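Local coordinates for protein (sliding clamp) (Enterobacteria phage RB69, PDB 1B77), which probably encircles DNA as a ring of three subunits and holds the replicative polymerase on its template, serving as a processivity factor, at residues L66-A71 with I83-S88; N58-I63 with V90-A95; Q134-A139 with N153-S158; N179-M184 with A219-S224. One frame throughout, in Å; residues are numbered along the deposited sequence.

Contact 1: residues L66-A71 with I83-S88; sequences LVSDDA and IADTRS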
loop_
_atom_site.group_PDB
_atom_site.type_symbol
_atom_site.label_atom_id
_atom_site.label_comp_id
_atom_site.label_asym_id
_atom_site.label_seq_id
_atom_site.Cartn_x
_atom_site.Cartn_y
_atom_site.Cartn_z
ATOM N N LEU A 66 7.149 -5.722 -18.445
ATOM C CA LEU A 66 8.540 -5.270 -18.407
ATOM C C LEU A 66 9.247 -5.236 -19.757
ATOM O O LEU A 66 10.405 -4.833 -19.833
ATOM C CB LEU A 66 9.350 -6.147 -17.446
ATOM C CG LEU A 66 8.879 -6.168 -15.988
ATOM C CD1 LEU A 66 9.749 -7.113 -15.175
ATOM C CD2 LEU A 66 8.926 -4.754 -15.412
ATOM N N VAL A 67 8.568 -5.667 -20.819
ATOM C CA VAL A 67 9.168 -5.668 -22.157
ATOM C C VAL A 67 8.354 -4.832 -23.148
ATOM O O VAL A 67 7.264 -4.362 -22.825
ATOM C CB VAL A 67 9.300 -7.105 -22.710
ATOM C CG1 VAL A 67 10.250 -7.909 -21.840
ATOM C CG2 VAL A 67 7.927 -7.780 -22.758
ATOM N N SER A 68 8.886 -4.649 -24.353
ATOM C CA SER A 68 8.196 -3.874 -25.381
ATOM C C SER A 68 6.800 -4.433 -25.625
ATOM O O SER A 68 6.617 -5.652 -25.725
ATOM C CB SER A 68 8.982 -3.906 -26.696
ATOM O OG SER A 68 10.314 -3.463 -26.506
ATOM N N ASP A 69 5.822 -3.537 -25.730
ATOM C CA ASP A 69 4.436 -3.930 -25.954
ATOM C C ASP A 69 4.256 -4.839 -27.173
ATOM O O ASP A 69 3.263 -5.559 -27.269
ATOM C CB ASP A 69 3.553 -2.688 -26.118
ATOM C CG ASP A 69 3.665 -1.730 -24.944
ATOM O OD1 ASP A 69 3.529 -2.186 -23.784
ATOM O OD2 ASP A 69 3.885 -0.520 -25.181
ATOM N N ASP A 70 5.207 -4.811 -28.101
ATOM C CA ASP A 70 5.105 -5.642 -29.291
ATOM C C ASP A 70 6.053 -6.837 -29.231
ATOM O O ASP A 70 6.380 -7.439 -30.259
ATOM C CB ASP A 70 5.385 -4.810 -30.550
ATOM C CG ASP A 70 6.853 -4.479 -30.722
ATOM O OD1 ASP A 70 7.450 -3.908 -29.782
ATOM O OD2 ASP A 70 7.409 -4.789 -31.805
ATOM N N ALA A 71 6.489 -7.182 -28.024
ATOM C CA ALA A 71 7.389 -8.310 -27.851
ATOM C C ALA A 71 6.761 -9.552 -28.479
ATOM O O ALA A 71 5.597 -9.867 -28.236
ATOM C CB ALA A 71 7.663 -8.544 -26.367
ATOM N N ILE A 83 10.259 -14.922 -25.025
ATOM C CA ILE A 83 9.712 -13.584 -25.188
ATOM C C ILE A 83 10.822 -12.710 -25.758
ATOM O O ILE A 83 11.764 -12.333 -25.048
ATOM C CB ILE A 83 9.242 -13.007 -23.842
ATOM C CG1 ILE A 83 8.254 -13.978 -23.185
ATOM C CG2 ILE A 83 8.590 -11.648 -24.058
ATOM C CD1 ILE A 83 7.940 -13.652 -21.739
ATOM N N ALA A 84 10.709 -12.398 -27.047
ATOM C CA ALA A 84 11.712 -11.601 -27.744
ATOM C C ALA A 84 11.486 -10.098 -27.656
ATOM O O ALA A 84 10.502 -9.576 -28.179
ATOM C CB ALA A 84 11.784 -12.032 -29.211
ATOM N N ASP A 85 12.413 -9.410 -26.993
ATOM C CA ASP A 85 12.337 -7.956 -26.834
ATOM C C ASP A 85 13.453 -7.312 -27.675
ATOM O O ASP A 85 14.251 -8.019 -28.288
ATOM C CB ASP A 85 12.482 -7.592 -25.354
ATOM C CG ASP A 85 12.064 -6.168 -25.056
ATOM O OD1 ASP A 85 11.379 -5.552 -25.898
ATOM O OD2 ASP A 85 12.401 -5.669 -23.962
ATOM N N THR A 86 13.511 -5.983 -27.708
ATOM C CA THR A 86 14.519 -5.280 -28.508
ATOM C C THR A 86 15.957 -5.801 -28.350
ATOM O O THR A 86 16.532 -6.319 -29.307
ATOM C CB THR A 86 14.503 -3.768 -28.211
ATOM O OG1 THR A 86 13.157 -3.278 -28.317
ATOM C CG2 THR A 86 15.380 -3.019 -29.222
ATOM N N ARG A 87 16.537 -5.668 -27.159
ATOM C CA ARG A 87 17.907 -6.141 -26.930
ATOM C C ARG A 87 17.988 -7.286 -25.926
ATOM O O ARG A 87 19.080 -7.669 -25.513
ATOM C CB ARG A 87 18.802 -5.024 -26.389
ATOM C CG ARG A 87 18.607 -3.658 -26.979
ATOM C CD ARG A 87 17.904 -2.778 -25.966
ATOM N NE ARG A 87 18.135 -1.357 -26.204
ATOM C CZ ARG A 87 17.568 -0.383 -25.495
ATOM N NH1 ARG A 87 16.733 -0.684 -24.508
ATOM N NH2 ARG A 87 17.837 0.892 -25.774
ATOM N N SER A 88 16.852 -7.824 -25.517
ATOM C CA SER A 88 16.871 -8.894 -24.535
ATOM C C SER A 88 15.867 -9.980 -24.847
ATOM O O SER A 88 15.037 -9.841 -25.752
ATOM C CB SER A 88 16.591 -8.323 -23.145
ATOM O OG SER A 88 15.372 -7.602 -23.148
#
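With its CG swung anti to the backbone N (chi1 -165°), D85 reaches back across to S68, whose own OG sits beside its backbone N (chi1 -55°), anti to the carbonyl carbon. These torsions bring a carboxylate at the end of strand 81-84 to a type I beta turn running from S68 to A71, and so tie the hairpin of strands 81-84 and 88-92 to the loop that follows helix 57-64. D85 OD1 accepts from S68 N at 3.1 Å, met from above the carboxylate plane rather than within it, and weakly from T86 N. S68 OG is modelled 2.4 Å from D85 OD1, a distance so short that its exact value is doubtful. One oxygen thus faces both the turn and the bend of its own hairpin, S68 N being its firmest donor. The other, D85 OD2, lies 3.6 Å from V67 CB and is bound by Q125 of the second subunit, which makes the carboxylate a bridge between loop, hairpin and neighbour. Next to these polar atoms the packing turns apolar: I83 CG2 meets V67 CG2 at 4.1 Å and A71 CB at 4.0 Å. Where the turn closes, A71 CA makes a C-H...O contact to A84 O at 3.4 Å.

Contact 2: residues N58-I63 with V90-A95; sequences NSFLSI and VYWPAA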
loop_
_atom_site.group_PDB
_atom_site.type_symbol
_atom_site.label_atom_id
_atom_site.label_comp_id
_atom_site.label_asym_id
_atom_site.label_seq_id
_atom_site.Cartn_x
_atom_site.Cartn_y
_atom_site.Cartn_z
ATOM N N ASN A 58 -0.569 -15.260 -13.801
ATOM C CA ASN A 58 -0.408 -13.898 -13.321
ATOM C C ASN A 58 1.016 -13.373 -13.386
ATOM O O ASN A 58 1.233 -12.240 -13.822
ATOM C CB ASN A 58 -0.917 -13.748 -11.897
ATOM C CG ASN A 58 -1.257 -12.313 -11.574
ATOM O OD1 ASN A 58 -2.173 -11.739 -12.181
ATOM N ND2 ASN A 58 -0.516 -11.713 -10.638
ATOM N N SER A 59 1.982 -14.186 -12.949
ATOM C CA SER A 59 3.388 -13.771 -12.970
ATOM C C SER A 59 3.889 -13.642 -14.406
ATOM O O SER A 59 4.758 -12.822 -14.699
ATOM C CB SER A 59 4.263 -14.766 -12.197
ATOM O OG SER A 59 3.874 -14.829 -10.835
ATOM N N PHE A 60 3.349 -14.468 -15.294
ATOM C CA PHE A 60 3.708 -14.417 -16.708
ATOM C C PHE A 60 3.273 -13.053 -17.248
ATOM O O PHE A 60 4.071 -12.324 -17.839
ATOM C CB PHE A 60 2.980 -15.527 -17.470
ATOM C CG PHE A 60 3.131 -15.443 -18.968
ATOM C CD1 PHE A 60 4.346 -15.720 -19.577
ATOM C CD2 PHE A 60 2.048 -15.100 -19.766
ATOM C CE1 PHE A 60 4.485 -15.660 -20.965
ATOM C CE2 PHE A 60 2.174 -15.035 -21.152
ATOM C CZ PHE A 60 3.394 -15.318 -21.751
ATOM N N LEU A 61 2.002 -12.713 -17.040
ATOM C CA LEU A 61 1.469 -11.431 -17.497
ATOM C C LEU A 61 2.276 -10.253 -16.946
ATOM O O LEU A 61 2.589 -9.316 -17.683
ATOM C CB LEU A 61 0.001 -11.291 -17.088
ATOM C CG LEU A 61 -0.918 -12.362 -17.692
ATOM C CD1 LEU A 61 -2.318 -12.246 -17.090
ATOM C CD2 LEU A 61 -0.951 -12.204 -19.212
ATOM N N SER A 62 2.618 -10.302 -15.659
ATOM C CA SER A 62 3.405 -9.228 -15.054
ATOM C C SER A 62 4.742 -9.079 -15.781
ATOM O O SER A 62 5.227 -7.970 -15.998
ATOM C CB SER A 62 3.658 -9.515 -13.575
ATOM O OG SER A 62 2.440 -9.508 -12.856
ATOM N N ILE A 63 5.333 -10.204 -16.161
ATOM C CA ILE A 63 6.599 -10.172 -16.876
ATOM C C ILE A 63 6.470 -9.452 -18.228
ATOM O O ILE A 63 7.413 -8.803 -18.688
ATOM C CB ILE A 63 7.138 -11.613 -17.068
ATOM C CG1 ILE A 63 8.130 -11.930 -15.945
ATOM C CG2 ILE A 63 7.776 -11.789 -18.438
ATOM C CD1 ILE A 63 9.338 -11.029 -15.933
ATOM N N VAL A 90 13.386 -13.072 -22.701
ATOM C CA VAL A 90 12.904 -13.609 -21.441
ATOM C C VAL A 90 12.349 -14.996 -21.711
ATOM O O VAL A 90 11.522 -15.172 -22.601
ATOM C CB VAL A 90 11.763 -12.750 -20.829
ATOM C CG1 VAL A 90 11.210 -13.443 -19.580
ATOM C CG2 VAL A 90 12.268 -11.355 -20.486
ATOM N N TYR A 91 12.808 -15.983 -20.951
ATOM C CA TYR A 91 12.303 -17.335 -21.112
ATOM C C TYR A 91 11.369 -17.622 -19.946
ATOM O O TYR A 91 11.663 -17.258 -18.807
ATOM C CB TYR A 91 13.449 -18.348 -21.137
ATOM C CG TYR A 91 14.433 -18.104 -22.253
ATOM C CD1 TYR A 91 14.120 -18.429 -23.572
ATOM C CD2 TYR A 91 15.675 -17.532 -21.993
ATOM C CE1 TYR A 91 15.021 -18.190 -24.609
ATOM C CE2 TYR A 91 16.582 -17.290 -23.018
ATOM C CZ TYR A 91 16.253 -17.619 -24.321
ATOM O OH TYR A 91 17.157 -17.365 -25.326
ATOM N N TRP A 92 10.233 -18.253 -20.235
ATOM C CA TRP A 92 9.257 -18.585 -19.205
ATOM C C TRP A 92 8.899 -20.064 -19.327
ATOM O O TRP A 92 8.703 -20.580 -20.423
ATOM C CB TRP A 92 8.006 -17.706 -19.358
ATOM C CG TRP A 92 7.071 -17.778 -18.180
ATOM C CD1 TRP A 92 6.060 -18.679 -17.984
ATOM C CD2 TRP A 92 7.085 -16.935 -17.021
ATOM N NE1 TRP A 92 5.448 -18.448 -16.778
ATOM C CE2 TRP A 92 6.058 -17.385 -16.165
ATOM C CE3 TRP A 92 7.874 -15.844 -16.623
ATOM C CZ2 TRP A 92 5.786 -16.779 -14.932
ATOM C CZ3 TRP A 92 7.608 -15.241 -15.388
ATOM C CH2 TRP A 92 6.573 -15.715 -14.560
ATOM N N PRO A 93 8.814 -20.770 -18.196
ATOM C CA PRO A 93 8.487 -22.194 -18.250
ATOM C C PRO A 93 7.115 -22.576 -18.791
ATOM O O PRO A 93 6.106 -21.940 -18.485
ATOM C CB PRO A 93 8.670 -22.636 -16.804
ATOM C CG PRO A 93 8.251 -21.420 -16.044
ATOM C CD PRO A 93 8.964 -20.324 -16.800
ATOM N N ALA A 94 7.112 -23.628 -19.606
ATOM C CA ALA A 94 5.897 -24.188 -20.181
ATOM C C ALA A 94 5.523 -25.301 -19.216
ATOM O O ALA A 94 6.346 -26.161 -18.912
ATOM C CB ALA A 94 6.183 -24.771 -21.554
ATOM N N ALA A 95 4.290 -25.291 -18.732
ATOM C CA ALA A 95 3.856 -26.295 -17.779
ATOM C C ALA A 95 3.356 -27.585 -18.419
ATOM O O ALA A 95 2.858 -27.591 -19.545
ATOM C CB ALA A 95 2.771 -25.715 -16.891
#
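W92 is the slab on which helix 58-63 rests. F60 lays its backbone over one face of the indole, CA standing 3.8 Å from the centroid of the six-membered ring and only 17° off its normal, a CH-pi contact. The same residue then turns the edge of its ring to the face of the five-membered ring, CG being anti to the backbone N (chi1 172°). F60 CD1 comes within 3.7 Å of W92 CG, edge to face, with the planes at 66°. Further along the indole, W92 CH2 lies 3.4 Å from S59 CB, and W92 CZ3 takes I63 CG1 at 3.4 Å. The other branch of I63 passes to the strand's next inward residue, with I63 CG2 and V90 CG1 4.0 Å apart. Outside this shell, P93 CD lies on the indole face opposite F60, while I83 and L54 of the same chain and L133 of the second subunit close in around the aromatic pair. N58 O, gripped from opposite faces by S62 N and S62 OG, belongs to the turn of helix that carries F60. Helix and strand run antiparallel, and the axes of the two short segments come within 10.5 Å: a helix laid on a beta sheet, here beside the subunit interface of the processivity-factor fold.

Contact 3: residues Q134-A139 with N153-S158; sequences QIDTIA and NKVEDS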
loop_
_atom_site.group_PDB
_atom_site.type_symbol
_atom_site.label_atom_id
_atom_site.label_comp_id
_atom_site.label_asym_id
_atom_site.label_seq_id
_atom_site.Cartn_x
_atom_site.Cartn_y
_atom_site.Cartn_z
ATOM N N GLN A 134 -19.683 -8.359 5.077
ATOM C CA GLN A 134 -19.437 -9.797 5.105
ATOM C C GLN A 134 -20.517 -10.577 4.373
ATOM O O GLN A 134 -21.010 -11.590 4.871
ATOM C CB GLN A 134 -19.333 -10.325 6.540
ATOM C CG GLN A 134 -18.255 -9.683 7.391
ATOM C CD GLN A 134 -18.761 -8.452 8.095
ATOM O OE1 GLN A 134 -19.695 -8.528 8.890
ATOM N NE2 GLN A 134 -18.153 -7.305 7.807
ATOM N N ILE A 135 -20.902 -10.091 3.199
ATOM C CA ILE A 135 -21.901 -10.787 2.405
ATOM C C ILE A 135 -21.137 -11.866 1.649
ATOM O O ILE A 135 -20.290 -11.562 0.812
ATOM C CB ILE A 135 -22.597 -9.837 1.404
ATOM C CG1 ILE A 135 -23.372 -8.758 2.169
ATOM C CG2 ILE A 135 -23.538 -10.634 0.495
ATOM C CD1 ILE A 135 -24.098 -7.756 1.294
ATOM N N ASP A 136 -21.421 -13.125 1.965
ATOM C CA ASP A 136 -20.742 -14.239 1.319
ATOM C C ASP A 136 -21.642 -14.968 0.324
ATOM O O ASP A 136 -21.200 -15.895 -0.365
ATOM C CB ASP A 136 -20.237 -15.220 2.377
ATOM C CG ASP A 136 -21.363 -15.815 3.209
ATOM O OD1 ASP A 136 -22.507 -15.321 3.116
ATOM O OD2 ASP A 136 -21.098 -16.772 3.973
ATOM N N THR A 137 -22.899 -14.549 0.240
ATOM C CA THR A 137 -23.837 -15.186 -0.667
ATOM C C THR A 137 -24.948 -14.234 -1.073
ATOM O O THR A 137 -25.443 -13.457 -0.257
ATOM C CB THR A 137 -24.493 -16.413 -0.015
ATOM O OG1 THR A 137 -25.360 -15.975 1.034
ATOM C CG2 THR A 137 -23.446 -17.342 0.584
ATOM N N ILE A 138 -25.335 -14.293 -2.341
ATOM C CA ILE A 138 -26.414 -13.453 -2.837
ATOM C C ILE A 138 -27.496 -14.354 -3.413
ATOM O O ILE A 138 -27.237 -15.507 -3.756
ATOM C CB ILE A 138 -25.948 -12.490 -3.955
ATOM C CG1 ILE A 138 -25.474 -13.288 -5.167
ATOM C CG2 ILE A 138 -24.834 -11.597 -3.442
ATOM C CD1 ILE A 138 -25.208 -12.441 -6.390
ATOM N N ALA A 139 -28.707 -13.822 -3.506
ATOM C CA ALA A 139 -29.830 -14.557 -4.063
ATOM C C ALA A 139 -30.569 -13.668 -5.059
ATOM O O ALA A 139 -30.959 -12.546 -4.734
ATOM C CB ALA A 139 -30.776 -14.996 -2.952
ATOM N N ASN A 153 -25.291 -13.081 4.851
ATOM C CA ASN A 153 -24.088 -13.578 5.502
ATOM C C ASN A 153 -24.462 -14.993 5.920
ATOM O O ASN A 153 -24.944 -15.215 7.031
ATOM C CB ASN A 153 -23.734 -12.758 6.740
ATOM C CG ASN A 153 -22.394 -13.167 7.333
ATOM O OD1 ASN A 153 -22.105 -14.355 7.473
ATOM N ND2 ASN A 153 -21.571 -12.185 7.682
ATOM N N LYS A 154 -24.262 -15.931 5.001
ATOM C CA LYS A 154 -24.568 -17.346 5.199
ATOM C C LYS A 154 -24.091 -17.900 6.546
ATOM O O LYS A 154 -24.763 -18.731 7.165
ATOM C CB LYS A 154 -23.935 -18.152 4.063
ATOM C CG LYS A 154 -24.215 -19.645 4.092
ATOM C CD LYS A 154 -25.645 -19.960 3.720
ATOM C CE LYS A 154 -25.832 -21.450 3.544
ATOM N NZ LYS A 154 -27.217 -21.771 3.101
ATOM N N VAL A 155 -22.933 -17.434 7.001
ATOM C CA VAL A 155 -22.369 -17.900 8.259
ATOM C C VAL A 155 -23.302 -17.694 9.458
ATOM O O VAL A 155 -23.610 -18.640 10.187
ATOM C CB VAL A 155 -21.026 -17.208 8.545
ATOM C CG1 VAL A 155 -20.410 -17.778 9.814
ATOM C CG2 VAL A 155 -20.081 -17.401 7.363
ATOM N N GLU A 156 -23.756 -16.461 9.651
ATOM C CA GLU A 156 -24.635 -16.149 10.769
ATOM C C GLU A 156 -26.115 -16.169 10.380
ATOM O O GLU A 156 -26.983 -15.918 11.215
ATOM C CB GLU A 156 -24.276 -14.771 11.328
ATOM C CG GLU A 156 -24.685 -13.631 10.418
ATOM C CD GLU A 156 -24.223 -12.275 10.920
ATOM O OE1 GLU A 156 -24.397 -11.992 12.128
ATOM O OE2 GLU A 156 -23.697 -11.489 10.096
ATOM N N ASP A 157 -26.396 -16.465 9.115
ATOM C CA ASP A 157 -27.768 -16.498 8.622
ATOM C C ASP A 157 -27.941 -17.701 7.709
ATOM O O ASP A 157 -28.286 -17.578 6.534
ATOM C CB ASP A 157 -28.067 -15.196 7.873
ATOM C CG ASP A 157 -29.485 -15.132 7.338
ATOM O OD1 ASP A 157 -30.417 -15.580 8.039
ATOM O OD2 ASP A 157 -29.665 -14.618 6.217
ATOM N N SER A 158 -27.700 -18.871 8.284
ATOM C CA SER A 158 -27.789 -20.150 7.588
ATOM C C SER A 158 -28.990 -20.327 6.649
ATOM O O SER A 158 -28.899 -21.065 5.668
ATOM C CB SER A 158 -27.772 -21.283 8.624
ATOM O OG SER A 158 -27.683 -22.549 7.999
#
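N153, D136 and K154 carry most of this contact, set at a classic beta bulge in which D136 and T137 both face Y152 of the neighbouring strand. The bulge stands at the start of strand 137-143, and the loop that leaves strand 146-152 folds over it, so that the two antiparallel strands are tied again beyond the end of their ladder. D136 does the tying. Its CG is held between the backbone N and the carbonyl carbon (chi1 61°), which turns the carboxylate out to the loop. There D136 OD1 accepts from K154 N at 2.6 Å through its syn lone pair, with an angle of 150° at the hydrogen. The second oxygen, D136 OD2, is laid against aliphatic carbon, 3.2 Å from K154 CB and 3.6 Å from V155 CG2. N153 brings its amide to Q134: N153 ND2 is 2.9 Å from Q134 O, but the angle is too poor for a hydrogen bond. N153 ND2 also lies 3.1 Å from Q134 CB, and the two side-chain amide planes are 65° apart. N153 OD1 turns the other way and weakly accepts from E156 N within its own loop. K154 starts toward the bulge and then bends off at chi2, carrying K154 NZ to S158 O at 3.1 Å, a hydrogen bond, with D223 a weak, more distant ion-pair partner. T137 OG1 is buried with no polar partner in the model, while the other branch of that threonine, T137 CG2, rests 3.6 Å from K154 CB.

Contact 4: residues N179-M184 with A219-S224; sequences NFVINM and AMEADS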
loop_
_atom_site.group_PDB
_atom_site.type_symbol
_atom_site.label_atom_id
_atom_site.label_comp_id
_atom_site.label_asym_id
_atom_site.label_seq_id
_atom_site.Cartn_x
_atom_site.Cartn_y
_atom_site.Cartn_z
ATOM N N ASN A 179 -35.494 -18.400 -6.586
ATOM C CA ASN A 179 -34.562 -17.830 -5.622
ATOM C C ASN A 179 -33.219 -18.510 -5.880
ATOM O O ASN A 179 -32.860 -19.487 -5.208
ATOM C CB ASN A 179 -35.030 -18.097 -4.191
ATOM C CG ASN A 179 -34.207 -17.348 -3.158
ATOM O OD1 ASN A 179 -33.201 -17.851 -2.657
ATOM N ND2 ASN A 179 -34.622 -16.125 -2.852
ATOM N N PHE A 180 -32.501 -18.003 -6.883
ATOM C CA PHE A 180 -31.205 -18.561 -7.258
ATOM C C PHE A 180 -30.114 -18.040 -6.334
ATOM O O PHE A 180 -29.907 -16.832 -6.222
ATOM C CB PHE A 180 -30.866 -18.217 -8.715
ATOM C CG PHE A 180 -31.857 -18.750 -9.716
ATOM C CD1 PHE A 180 -31.882 -20.104 -10.045
ATOM C CD2 PHE A 180 -32.761 -17.896 -10.341
ATOM C CE1 PHE A 180 -32.798 -20.596 -10.988
ATOM C CE2 PHE A 180 -33.674 -18.382 -11.281
ATOM C CZ PHE A 180 -33.690 -19.731 -11.603
ATOM N N VAL A 181 -29.417 -18.967 -5.685
ATOM C CA VAL A 181 -28.358 -18.631 -4.741
ATOM C C VAL A 181 -26.952 -18.749 -5.327
ATOM O O VAL A 181 -26.595 -19.773 -5.919
ATOM C CB VAL A 181 -28.447 -19.536 -3.499
ATOM C CG1 VAL A 181 -27.391 -19.136 -2.477
ATOM C CG2 VAL A 181 -29.836 -19.453 -2.913
ATOM N N ILE A 182 -26.151 -17.704 -5.139
ATOM C CA ILE A 182 -24.784 -17.686 -5.649
ATOM C C ILE A 182 -23.750 -17.397 -4.565
ATOM O O ILE A 182 -23.917 -16.477 -3.767
ATOM C CB ILE A 182 -24.629 -16.636 -6.778
ATOM C CG1 ILE A 182 -25.417 -17.081 -8.012
ATOM C CG2 ILE A 182 -23.156 -16.439 -7.127
ATOM C CD1 ILE A 182 -25.427 -16.069 -9.134
ATOM N N ASN A 183 -22.691 -18.198 -4.532
ATOM C CA ASN A 183 -21.619 -18.005 -3.567
ATOM C C ASN A 183 -20.824 -16.802 -4.071
ATOM O O ASN A 183 -20.221 -16.851 -5.138
ATOM C CB ASN A 183 -20.729 -19.254 -3.504
ATOM C CG ASN A 183 -19.470 -19.043 -2.659
ATOM O OD1 ASN A 183 -19.449 -18.224 -1.735
ATOM N ND2 ASN A 183 -18.417 -19.801 -2.969
ATOM N N MET A 184 -20.840 -15.723 -3.301
ATOM C CA MET A 184 -20.154 -14.512 -3.713
ATOM C C MET A 184 -18.689 -14.709 -4.071
ATOM O O MET A 184 -18.116 -13.919 -4.812
ATOM C CB MET A 184 -20.265 -13.439 -2.633
ATOM C CG MET A 184 -20.019 -12.050 -3.173
ATOM S SD MET A 184 -21.492 -11.244 -3.870
ATOM C CE MET A 184 -22.002 -12.359 -5.106
ATOM N N ALA A 219 -21.827 -21.693 -11.363
ATOM C CA ALA A 219 -22.709 -22.706 -10.803
ATOM C C ALA A 219 -23.433 -22.099 -9.613
ATOM O O ALA A 219 -22.870 -21.274 -8.896
ATOM C CB ALA A 219 -21.895 -23.919 -10.360
ATOM N N MET A 220 -24.683 -22.489 -9.409
ATOM C CA MET A 220 -25.447 -21.966 -8.288
ATOM C C MET A 220 -25.567 -22.998 -7.171
ATOM O O MET A 220 -25.352 -24.189 -7.386
ATOM C CB MET A 220 -26.826 -21.500 -8.758
ATOM C CG MET A 220 -26.752 -20.324 -9.730
ATOM S SD MET A 220 -28.373 -19.769 -10.290
ATOM C CE MET A 220 -28.020 -18.112 -10.682
ATOM N N GLU A 221 -25.905 -22.526 -5.978
ATOM C CA GLU A 221 -26.014 -23.380 -4.800
ATOM C C GLU A 221 -27.180 -24.359 -4.759
ATOM O O GLU A 221 -28.192 -24.175 -5.435
ATOM C CB GLU A 221 -26.033 -22.513 -3.544
ATOM C CG GLU A 221 -24.832 -21.591 -3.460
ATOM C CD GLU A 221 -23.537 -22.338 -3.659
ATOM O OE1 GLU A 221 -23.284 -23.287 -2.889
ATOM O OE2 GLU A 221 -22.776 -21.985 -4.588
ATOM N N ALA A 222 -27.018 -25.399 -3.943
ATOM C CA ALA A 222 -28.029 -26.436 -3.782
ATOM C C ALA A 222 -29.298 -25.904 -3.125
ATOM O O ALA A 222 -30.384 -26.439 -3.342
ATOM C CB ALA A 222 -27.460 -27.597 -2.967
ATOM N N ASP A 223 -29.168 -24.850 -2.328
ATOM C CA ASP A 223 -30.335 -24.281 -1.668
ATOM C C ASP A 223 -31.141 -23.373 -2.590
ATOM O O ASP A 223 -32.065 -22.682 -2.154
ATOM C CB ASP A 223 -29.922 -23.534 -0.396
ATOM C CG ASP A 223 -28.692 -22.672 -0.593
ATOM O OD1 ASP A 223 -27.662 -23.193 -1.087
ATOM O OD2 ASP A 223 -28.752 -21.477 -0.241
ATOM N N SER A 224 -30.790 -23.375 -3.872
ATOM C CA SER A 224 -31.521 -22.581 -4.848
ATOM C C SER A 224 -32.857 -23.289 -5.054
ATOM O O SER A 224 -32.964 -24.499 -4.842
ATOM C CB SER A 224 -30.771 -22.539 -6.187
ATOM O OG SER A 224 -29.486 -21.960 -6.064
HETATM O O HOH W 1 -33.680 -20.825 -1.586
HETATM O O HOH W 2 -22.225 -20.254 -6.432
#
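M220 lays its thioether against F180 and I182, two residues of strand 178-183 that face the same way. Extended beyond CG, the methionine brings M220 SD to within 3.3 Å of F180 CB and 4.5 Å of the phenyl centroid, a Met-aromatic contact that meets the ring obliquely, 55° off its normal. The methyl group goes on to I182, where M220 CE and I182 CD1 are 3.6 Å apart. V181, between them, points its branches to the other side, and there D223 OD2 lies against both V181 CG1 and V181 CG2. The backbone of V181 is gripped at each end. E221 N gives its hydrogen to V181 O at 2.8 Å in a nearly straight bond of 172°. V181 N, in turn, donates to S224 OG at 3.0 Å, a hydroxyl rather than a carbonyl acting as acceptor. What fixes that hydroxyl is E221 O, which accepts S224 OG at 2.6 Å and S224 N as well, both from the same face of its plane. A water joins N183 N, A219 O and E221 OE2, and a second water links N179 OD1 with D223 O. Outside the pair, V205, A207 and L198 of the six-stranded sheet also pack on M220, while N179 pairs with T225 through the backbone. The segment 219-224 is thus a connection from one beta sheet to another, with methionine in the apolar layer between them and a type I beta turn, E221 to S224, leading into the short edge strand 225-226.

Overall arrangement
From the N terminus, helix segment 58-63 opens contact 2 and loop 66-71 opens contact 1. Contact 1 closes first, at 83-88, and contact 2 at 90-95, so the smaller loop is nested in the larger; the two touch mainly through I83 and join helix, loop and hairpin beside the second subunit. Contacts 3 and 4 follow in series: 134-139 is met by 153-158, then 179-184 opens contact 4, closed by 219-224. They meet along neighbouring strands 137-143 and 178-183, contact 3 joining the first to the loop leaving strand 146-152, contact 4 the second to the connection into edge strand 225-226. Contacts 1 and 3, on opposite sides of the chain's centre, lie about 46 Å apart between centres.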